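PDB 4HLN: starch synthase I from Hordeum vulgare, which belongs to the glycosyltransferases of the GT-B fold, built from two Rossmann-like domains that face each other across a cleft, and carries a bound glycan in this model. Local coordinates for residues E308-Y313 and E321-L326; D234-Y239 and E343-L348. All blocks are in the same frame, centred on the assembly; numbering follows the deposited sequence.

In the fold
Along the chain, segment 234-239 comes first, at the start of helix 235-252. The chain then runs through strands 264-269 and 294-299 of the large mixed sheet before reaching the small antiparallel sheet. Contact 1 closes a short loop here, with seven residues between 308-313 and 321-326. Contact 2 closes only at 343-348, so its much longer loop encloses contact 1 entirely. The two centres lie about 9 Å apart, and strand 343-346 joins them: it runs between strands 307-309 and 327-329, with a backbone hydrogen bond between Glu308 O and Val345 N (2.8 Å). Together they tie helix 235-252 to the small sheet and its connecting turn.

Contact 1 of 2, residues E308-Y313 and E321-L326; sequences EPASTY and EWYGAL
Tyr313 and Tyr323 form a T-shaped aromatic pair that closes a short loop at the periphery of the catalytic-domain region, joining the 3-10 turn after edge strand 307-309 to the weakly bonded helical turn 323-326. The edge of Tyr323 is directed at the Tyr313 face, where CD1 of Tyr323 sits 3.7 Å above the ring plane, toward the rim; the planes meet at 71°. Tyr323 adds a CH-pi contact, its CA lying 3.9 Å from the Tyr313 centroid. A trans chi1 of -178° carries the Tyr313 ring to Tyr323. Leu326 CD2 meets the Tyr313 ring edge at CE2, 4.1 Å away, while the small Ala310 methyl abuts the hydroxyl end of Tyr323 at the ring edge, its CB 3.4 Å from Tyr323 OH. Thr312 suits the turn because its OG1, like its backbone N, bonds to Pro309 O. Tyr313 OH donates to Pro319 O within the loop; its approach to Tyr323 N is too poorly angled for a bond. Tyrosine serves two purposes: a flat apolar face for Tyr323 and a hydroxyl whose polarity is satisfied inside the loop, so that cohesion across the two segments rests on aromatic and apolar contacts.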
ATOM      1  N   GLU A 308       5.789 -18.438 -14.163  1.00 26.44           N
ATOM      2  CA  GLU A 308       5.566 -19.807 -14.581  1.00 30.02           C
ATOM      3  C   GLU A 308       6.525 -20.069 -15.720  1.00 35.19           C
ATOM      4  O   GLU A 308       7.104 -19.133 -16.275  1.00 44.48           O
ATOM      5  CB  GLU A 308       4.098 -20.038 -15.008  1.00 34.39           C
ATOM      6  CG  GLU A 308       3.068 -20.144 -13.847  1.00 37.77           C
ATOM      7  CD  GLU A 308       3.068 -21.497 -13.072  1.00 81.60           C
ATOM      8  OE1 GLU A 308       3.510 -22.532 -13.626  1.00 79.98           O
ATOM      9  OE2 GLU A 308       2.599 -21.528 -11.906  1.00 71.99           O
ATOM     10  N   PRO A 309       6.734 -21.344 -16.049  1.00 42.31           N
ATOM     11  CA  PRO A 309       7.662 -21.737 -17.121  1.00 43.34           C
ATOM     12  C   PRO A 309       7.215 -21.211 -18.486  1.00 40.32           C
ATOM     13  O   PRO A 309       6.018 -21.120 -18.737  1.00 43.35           O
ATOM     14  CB  PRO A 309       7.587 -23.270 -17.112  1.00 37.13           C
ATOM     15  CG  PRO A 309       7.050 -23.638 -15.768  1.00 29.70           C
ATOM     16  CD  PRO A 309       6.175 -22.500 -15.327  1.00 36.28           C
ATOM     17  N   ALA A 310       8.163 -20.910 -19.365  1.00 41.36           N
ATOM     18  CA  ALA A 310       7.844 -20.290 -20.654  1.00 39.43           C
ATOM     19  C   ALA A 310       7.053 -21.193 -21.584  1.00 39.94           C
ATOM     20  O   ALA A 310       6.500 -20.741 -22.587  1.00 50.57           O
ATOM     21  CB  ALA A 310       9.110 -19.807 -21.346  1.00 25.50           C
ATOM     22  N   SER A 311       7.009 -22.474 -21.256  1.00 42.69           N
ATOM     23  CA  SER A 311       6.309 -23.437 -22.084  1.00 37.10           C
ATOM     24  C   SER A 311       4.810 -23.164 -22.026  1.00 44.45           C
ATOM     25  O   SER A 311       4.050 -23.667 -22.852  1.00 41.74           O
ATOM     26  CB  SER A 311       6.607 -24.853 -21.591  1.00 37.53           C
ATOM     27  OG  SER A 311       6.121 -25.042 -20.260  1.00 52.10           O
ATOM     28  N   THR A 312       4.394 -22.368 -21.043  1.00 35.29           N
ATOM     29  CA  THR A 312       2.984 -22.070 -20.849  1.00 40.54           C
ATOM     30  C   THR A 312       2.518 -20.893 -21.667  1.00 45.83           C
ATOM     31  O   THR A 312       1.306 -20.646 -21.749  1.00 54.14           O
ATOM     32  CB  THR A 312       2.654 -21.709 -19.393  1.00 43.62           C
ATOM     33  OG1 THR A 312       3.283 -20.458 -19.043  1.00 41.73           O
ATOM     34  CG2 THR A 312       3.081 -22.820 -18.449  1.00 26.34           C
ATOM     35  N   TYR A 313       3.455 -20.144 -22.245  1.00 36.96           N
ATOM     36  CA  TYR A 313       3.063 -18.961 -23.029  1.00 38.20           C
ATOM     37  C   TYR A 313       1.901 -19.175 -24.007  1.00 42.19           C
ATOM     38  O   TYR A 313       1.000 -18.348 -24.067  1.00 45.66           O
ATOM     39  CB  TYR A 313       4.224 -18.335 -23.781  1.00 31.04           C
ATOM     40  CG  TYR A 313       3.796 -17.101 -24.530  1.00 40.40           C
ATOM     41  CD1 TYR A 313       3.541 -17.137 -25.902  1.00 44.34           C
ATOM     42  CD2 TYR A 313       3.616 -15.899 -23.865  1.00 38.74           C
ATOM     43  CE1 TYR A 313       3.130 -15.998 -26.591  1.00 38.80           C
ATOM     44  CE2 TYR A 313       3.211 -14.761 -24.541  1.00 44.19           C
ATOM     45  CZ  TYR A 313       2.960 -14.813 -25.898  1.00 45.11           C
ATOM     46  OH  TYR A 313       2.558 -13.665 -26.543  1.00 43.96           O
ATOM     47  N   GLU A 321       4.208 -12.804 -31.218  1.00 39.99           N
ATOM     48  CA  GLU A 321       5.134 -11.665 -31.210  1.00 43.97           C
ATOM     49  C   GLU A 321       5.203 -11.051 -29.839  1.00 47.96           C
ATOM     50  O   GLU A 321       6.168 -10.351 -29.501  1.00 63.77           O
ATOM     51  CB  GLU A 321       4.685 -10.571 -32.189  1.00 53.74           C
ATOM     52  CG  GLU A 321       4.131 -11.098 -33.497  1.00 73.86           C
ATOM     53  CD  GLU A 321       2.665 -11.465 -33.388  1.00 85.04           C
ATOM     54  OE1 GLU A 321       1.863 -10.578 -33.016  1.00 81.08           O
ATOM     55  OE2 GLU A 321       2.317 -12.636 -33.668  1.00 89.54           O
ATOM     56  N   TRP A 322       4.165 -11.317 -29.055  1.00 29.74           N
ATOM     57  CA  TRP A 322       4.041 -10.732 -27.725  1.00 51.79           C
ATOM     58  C   TRP A 322       4.827 -11.448 -26.649  1.00 52.18           C
ATOM     59  O   TRP A 322       4.966 -10.932 -25.544  1.00 45.91           O
ATOM     60  CB  TRP A 322       2.574 -10.566 -27.327  1.00 39.58           C
ATOM     61  CG  TRP A 322       2.020  -9.411 -28.034  1.00 45.47           C
ATOM     62  CD1 TRP A 322       1.297  -9.429 -29.185  1.00 44.54           C
ATOM     63  CD2 TRP A 322       2.206  -8.033 -27.692  1.00 48.56           C
ATOM     64  NE1 TRP A 322       0.987  -8.146 -29.563  1.00 43.93           N
ATOM     65  CE2 TRP A 322       1.534  -7.268 -28.667  1.00 49.90           C
ATOM     66  CE3 TRP A 322       2.854  -7.371 -26.641  1.00 43.85           C
ATOM     67  CZ2 TRP A 322       1.500  -5.870 -28.634  1.00 43.95           C
ATOM     68  CZ3 TRP A 322       2.813  -5.980 -26.603  1.00 47.75           C
ATOM     69  CH2 TRP A 322       2.136  -5.245 -27.593  1.00 45.47           C
ATOM     70  N   TYR A 323       5.355 -12.618 -26.986  1.00 43.34           N
ATOM     71  CA  TYR A 323       6.193 -13.361 -26.063  1.00 46.67           C
ATOM     72  C   TYR A 323       7.228 -12.458 -25.391  1.00 40.08           C
ATOM     73  O   TYR A 323       7.387 -12.507 -24.180  1.00 38.15           O
ATOM     74  CB  TYR A 323       6.859 -14.550 -26.761  1.00 56.63           C
ATOM     75  CG  TYR A 323       7.793 -15.311 -25.862  1.00 50.47           C
ATOM     76  CD1 TYR A 323       7.336 -15.872 -24.679  1.00 49.01           C
ATOM     77  CD2 TYR A 323       9.139 -15.467 -26.187  1.00 49.32           C
ATOM     78  CE1 TYR A 323       8.197 -16.570 -23.828  1.00 48.38           C
ATOM     79  CE2 TYR A 323      10.005 -16.168 -25.353  1.00 43.52           C
ATOM     80  CZ  TYR A 323       9.524 -16.717 -24.173  1.00 46.01           C
ATOM     81  OH  TYR A 323      10.367 -17.402 -23.330  1.00 57.50           O
ATOM     82  N   GLY A 324       7.902 -11.603 -26.152  1.00 35.60           N
ATOM     83  CA  GLY A 324       8.919 -10.737 -25.561  1.00 30.47           C
ATOM     84  C   GLY A 324       8.480  -9.893 -24.360  1.00 41.42           C
ATOM     85  O   GLY A 324       9.287  -9.517 -23.507  1.00 53.21           O
ATOM     86  N   ALA A 325       7.198  -9.567 -24.294  1.00 33.51           N
ATOM     87  CA  ALA A 325       6.709  -8.708 -23.230  1.00 39.04           C
ATOM     88  C   ALA A 325       6.634  -9.486 -21.928  1.00 47.28           C
ATOM     89  O   ALA A 325       6.827  -8.931 -20.845  1.00 50.78           O
ATOM     90  CB  ALA A 325       5.346  -8.175 -23.582  1.00 30.61           C
ATOM     91  N   LEU A 326       6.337 -10.776 -22.046  1.00 34.46           N
ATOM     92  CA  LEU A 326       6.217 -11.638 -20.891  1.00 40.53           C
ATOM     93  C   LEU A 326       7.476 -12.449 -20.628  1.00 39.91           C
ATOM     94  O   LEU A 326       7.596 -13.067 -19.588  1.00 31.17           O
ATOM     95  CB  LEU A 326       5.043 -12.589 -21.065  1.00 40.09           C
ATOM     96  CG  LEU A 326       3.707 -12.041 -20.594  1.00 41.19           C
ATOM     97  CD1 LEU A 326       3.396 -10.796 -21.366  1.00 49.56           C
ATOM     98  CD2 LEU A 326       2.678 -13.072 -20.880  1.00 44.05           C
TER

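Contact 2 of 2, residues D234-Y239 and E343-L348; sequences DNQFRY and EAVNFL
Gln236, in the first turn of helix 235-252, packs against Phe347 and Val345 where the middle strand of the small antiparallel sheet gives way to helix 347-354. Van der Waals contact accounts for the whole of this buried meeting. The methylene CG of Gln236 approaches the far end of the Phe347 ring, 4.0 Å from CZ, and the two side chains cross at about a right angle. Further out, NE2 of Gln236 rests 3.7 Å from Val345 CG2. Gln236 can serve both neighbours because its chain is extended, with CG trans to the backbone N (chi1 -179°); the amide and Phe347 ring planes are 26° apart.

Polar bonds run beside the contact rather than across it. The Gln236 amide donates from NE2 to Thr312 OG1, in the turn after strand 307-309, which gives the buried nitrogen a partner.

The strand-to-helix transition is secured by capping. Asn346 occupies the N-cap of helix 347-354, its OD1 accepting from Lys349 N and its ND2 bonded to Gln305 OE1. Its CB points away from 234-239, while that of Phe347 points toward it.

Glutamine fits between these partners because its CG methylene offers an apolar surface to the phenyl ring while its amide finds a hydrogen bond at Thr312, so a polar side chain is buried with its NE2 satisfied.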
ATOM      1  N   ASP A 234      -3.181 -24.014 -10.739  1.00 45.24           N
ATOM      2  CA  ASP A 234      -3.919 -23.406 -11.837  1.00 45.68           C
ATOM      3  C   ASP A 234      -4.085 -21.886 -11.726  1.00 45.25           C
ATOM      4  O   ASP A 234      -4.750 -21.276 -12.551  1.00 52.63           O
ATOM      5  CB  ASP A 234      -5.271 -24.094 -12.026  1.00 39.61           C
ATOM      6  CG  ASP A 234      -6.197 -23.875 -10.863  1.00 60.30           C
ATOM      7  OD1 ASP A 234      -5.696 -23.468  -9.787  1.00 71.37           O
ATOM      8  OD2 ASP A 234      -7.417 -24.116 -11.022  1.00 66.71           O
ATOM      9  N   ASN A 235      -3.466 -21.278 -10.722  1.00 34.64           N
ATOM     10  CA  ASN A 235      -3.483 -19.830 -10.594  1.00 43.28           C
ATOM     11  C   ASN A 235      -3.326 -19.083 -11.914  1.00 45.03           C
ATOM     12  O   ASN A 235      -4.176 -18.262 -12.289  1.00 41.73           O
ATOM     13  CB  ASN A 235      -2.397 -19.366  -9.625  1.00 45.17           C
ATOM     14  CG  ASN A 235      -2.877 -19.347  -8.198  1.00 44.37           C
ATOM     15  OD1 ASN A 235      -4.067 -19.486  -7.946  1.00 40.53           O
ATOM     16  ND2 ASN A 235      -1.958 -19.175  -7.257  1.00 44.32           N
ATOM     17  N   GLN A 236      -2.234 -19.355 -12.618  1.00 25.68           N
ATOM     18  CA  GLN A 236      -1.978 -18.650 -13.858  1.00 33.43           C
ATOM     19  C   GLN A 236      -3.227 -18.667 -14.734  1.00 39.86           C
ATOM     20  O   GLN A 236      -3.603 -17.660 -15.304  1.00 44.42           O
ATOM     21  CB  GLN A 236      -0.799 -19.259 -14.595  1.00 28.59           C
ATOM     22  CG  GLN A 236      -0.469 -18.544 -15.897  1.00 28.77           C
ATOM     23  CD  GLN A 236       0.485 -19.336 -16.770  1.00 48.10           C
ATOM     24  OE1 GLN A 236       0.209 -20.489 -17.123  1.00 56.04           O
ATOM     25  NE2 GLN A 236       1.624 -18.724 -17.119  1.00 47.11           N
ATOM     26  N   PHE A 237      -3.881 -19.814 -14.806  1.00 37.50           N
ATOM     27  CA  PHE A 237      -5.115 -19.949 -15.551  1.00 36.77           C
ATOM     28  C   PHE A 237      -6.260 -19.104 -14.966  1.00 42.70           C
ATOM     29  O   PHE A 237      -6.987 -18.412 -15.708  1.00 37.83           O
ATOM     30  CB  PHE A 237      -5.501 -21.431 -15.625  1.00 33.67           C
ATOM     31  CG  PHE A 237      -6.918 -21.675 -16.046  1.00 39.48           C
ATOM     32  CD1 PHE A 237      -7.343 -21.357 -17.330  1.00 43.92           C
ATOM     33  CD2 PHE A 237      -7.832 -22.225 -15.157  1.00 37.53           C
ATOM     34  CE1 PHE A 237      -8.665 -21.582 -17.720  1.00 41.99           C
ATOM     35  CE2 PHE A 237      -9.157 -22.457 -15.542  1.00 40.93           C
ATOM     36  CZ  PHE A 237      -9.578 -22.140 -16.820  1.00 30.35           C
ATOM     37  N   ARG A 238      -6.425 -19.166 -13.647  1.00 34.27           N
ATOM     38  CA  ARG A 238      -7.523 -18.464 -12.981  1.00 34.39           C
ATOM     39  C   ARG A 238      -7.430 -16.972 -13.257  1.00 41.76           C
ATOM     40  O   ARG A 238      -8.420 -16.328 -13.596  1.00 39.15           O
ATOM     41  CB  ARG A 238      -7.501 -18.675 -11.460  1.00 27.96           C
ATOM     42  CG  ARG A 238      -7.792 -20.084 -10.976  1.00 39.57           C
ATOM     43  CD  ARG A 238      -7.163 -20.303  -9.610  1.00 42.48           C
ATOM     44  NE  ARG A 238      -8.102 -20.154  -8.509  1.00 42.49           N
ATOM     45  CZ  ARG A 238      -7.812 -19.562  -7.354  1.00 50.29           C
ATOM     46  NH1 ARG A 238      -6.611 -19.049  -7.170  1.00 52.50           N
ATOM     47  NH2 ARG A 238      -8.724 -19.472  -6.388  1.00 59.99           N
ATOM     48  N   TYR A 239      -6.231 -16.425 -13.117  1.00 33.82           N
ATOM     49  CA  TYR A 239      -6.065 -14.987 -13.199  1.00 34.24           C
ATOM     50  C   TYR A 239      -5.951 -14.470 -14.631  1.00 37.82           C
ATOM     51  O   TYR A 239      -6.209 -13.303 -14.907  1.00 41.19           O
ATOM     52  CB  TYR A 239      -4.953 -14.533 -12.259  1.00 35.95           C
ATOM     53  CG  TYR A 239      -5.399 -14.772 -10.849  1.00 41.57           C
ATOM     54  CD1 TYR A 239      -4.861 -15.793 -10.083  1.00 37.07           C
ATOM     55  CD2 TYR A 239      -6.442 -14.018 -10.308  1.00 46.51           C
ATOM     56  CE1 TYR A 239      -5.323 -16.030  -8.782  1.00 37.37           C
ATOM     57  CE2 TYR A 239      -6.899 -14.232  -9.028  1.00 42.98           C
ATOM     58  CZ  TYR A 239      -6.338 -15.236  -8.260  1.00 45.67           C
ATOM     59  OH  TYR A 239      -6.817 -15.436  -6.980  1.00 41.17           O
ATOM     60  N   GLU A 343      13.984 -20.270 -18.293  1.00 46.61           N
ATOM     61  CA  GLU A 343      13.048 -19.503 -19.115  1.00 45.23           C
ATOM     62  C   GLU A 343      11.630 -19.475 -18.552  1.00 44.79           C
ATOM     63  O   GLU A 343      11.029 -20.525 -18.295  1.00 38.32           O
ATOM     64  CB  GLU A 343      13.016 -20.059 -20.536  1.00 48.04           C
ATOM     65  CG  GLU A 343      14.302 -19.840 -21.306  1.00 60.37           C
ATOM     66  CD  GLU A 343      14.400 -20.723 -22.544  1.00 80.82           C
ATOM     67  OE1 GLU A 343      13.787 -21.824 -22.556  1.00 87.92           O
ATOM     68  OE2 GLU A 343      15.103 -20.314 -23.499  1.00 81.17           O
ATOM     69  N   ALA A 344      11.087 -18.271 -18.395  1.00 37.93           N
ATOM     70  CA  ALA A 344       9.777 -18.113 -17.774  1.00 33.55           C
ATOM     71  C   ALA A 344       8.901 -17.044 -18.431  1.00 40.27           C
ATOM     72  O   ALA A 344       9.350 -16.278 -19.276  1.00 40.96           O
ATOM     73  CB  ALA A 344       9.967 -17.766 -16.345  1.00 20.84           C
ATOM     74  N   VAL A 345       7.646 -16.988 -18.006  1.00 37.32           N
ATOM     75  CA  VAL A 345       6.819 -15.817 -18.255  1.00 37.21           C
ATOM     76  C   VAL A 345       6.503 -15.150 -16.936  1.00 39.05           C
ATOM     77  O   VAL A 345       6.348 -15.807 -15.913  1.00 42.41           O
ATOM     78  CB  VAL A 345       5.534 -16.149 -18.992  1.00 34.40           C
ATOM     79  CG1 VAL A 345       5.876 -16.650 -20.387  1.00 43.41           C
ATOM     80  CG2 VAL A 345       4.748 -17.182 -18.220  1.00 42.23           C
ATOM     81  N   ASN A 346       6.425 -13.830 -16.972  1.00 40.88           N
ATOM     82  CA  ASN A 346       6.339 -13.053 -15.758  1.00 42.16           C
ATOM     83  C   ASN A 346       5.245 -11.993 -15.881  1.00 39.28           C
ATOM     84  O   ASN A 346       5.470 -10.911 -16.413  1.00 37.80           O
ATOM     85  CB  ASN A 346       7.704 -12.417 -15.477  1.00 42.55           C
ATOM     86  CG  ASN A 346       7.745 -11.661 -14.156  1.00 40.42           C
ATOM     87  OD1 ASN A 346       6.744 -11.085 -13.722  1.00 39.30           O
ATOM     88  ND2 ASN A 346       8.919 -11.641 -13.518  1.00 29.38           N
ATOM     89  N   PHE A 347       4.063 -12.314 -15.367  1.00 35.66           N
ATOM     90  CA  PHE A 347       2.930 -11.404 -15.397  1.00 31.55           C
ATOM     91  C   PHE A 347       3.247  -9.966 -15.030  1.00 33.35           C
ATOM     92  O   PHE A 347       2.986  -9.054 -15.824  1.00 38.21           O
ATOM     93  CB  PHE A 347       1.773 -11.918 -14.541  1.00 33.60           C
ATOM     94  CG  PHE A 347       0.853 -12.870 -15.270  1.00 44.75           C
ATOM     95  CD1 PHE A 347       1.353 -13.736 -16.242  1.00 41.03           C
ATOM     96  CD2 PHE A 347      -0.509 -12.892 -14.992  1.00 50.61           C
ATOM     97  CE1 PHE A 347       0.516 -14.620 -16.903  1.00 39.20           C
ATOM     98  CE2 PHE A 347      -1.354 -13.767 -15.650  1.00 47.03           C
ATOM     99  CZ  PHE A 347      -0.838 -14.636 -16.608  1.00 44.97           C
ATOM    100  N   LEU A 348       3.774  -9.761 -13.826  1.00 35.44           N
ATOM    101  CA  LEU A 348       4.069  -8.418 -13.338  1.00 32.14           C
ATOM    102  C   LEU A 348       5.023  -7.716 -14.288  1.00 42.92           C
ATOM    103  O   LEU A 348       4.819  -6.551 -14.644  1.00 43.02           O
ATOM    104  CB  LEU A 348       4.680  -8.492 -11.943  1.00 40.79           C
ATOM    105  CG  LEU A 348       4.669  -7.190 -11.156  1.00 34.87           C
ATOM    106  CD1 LEU A 348       3.241  -6.786 -10.956  1.00 32.78           C
ATOM    107  CD2 LEU A 348       5.335  -7.373  -9.808  1.00 42.19           C
TER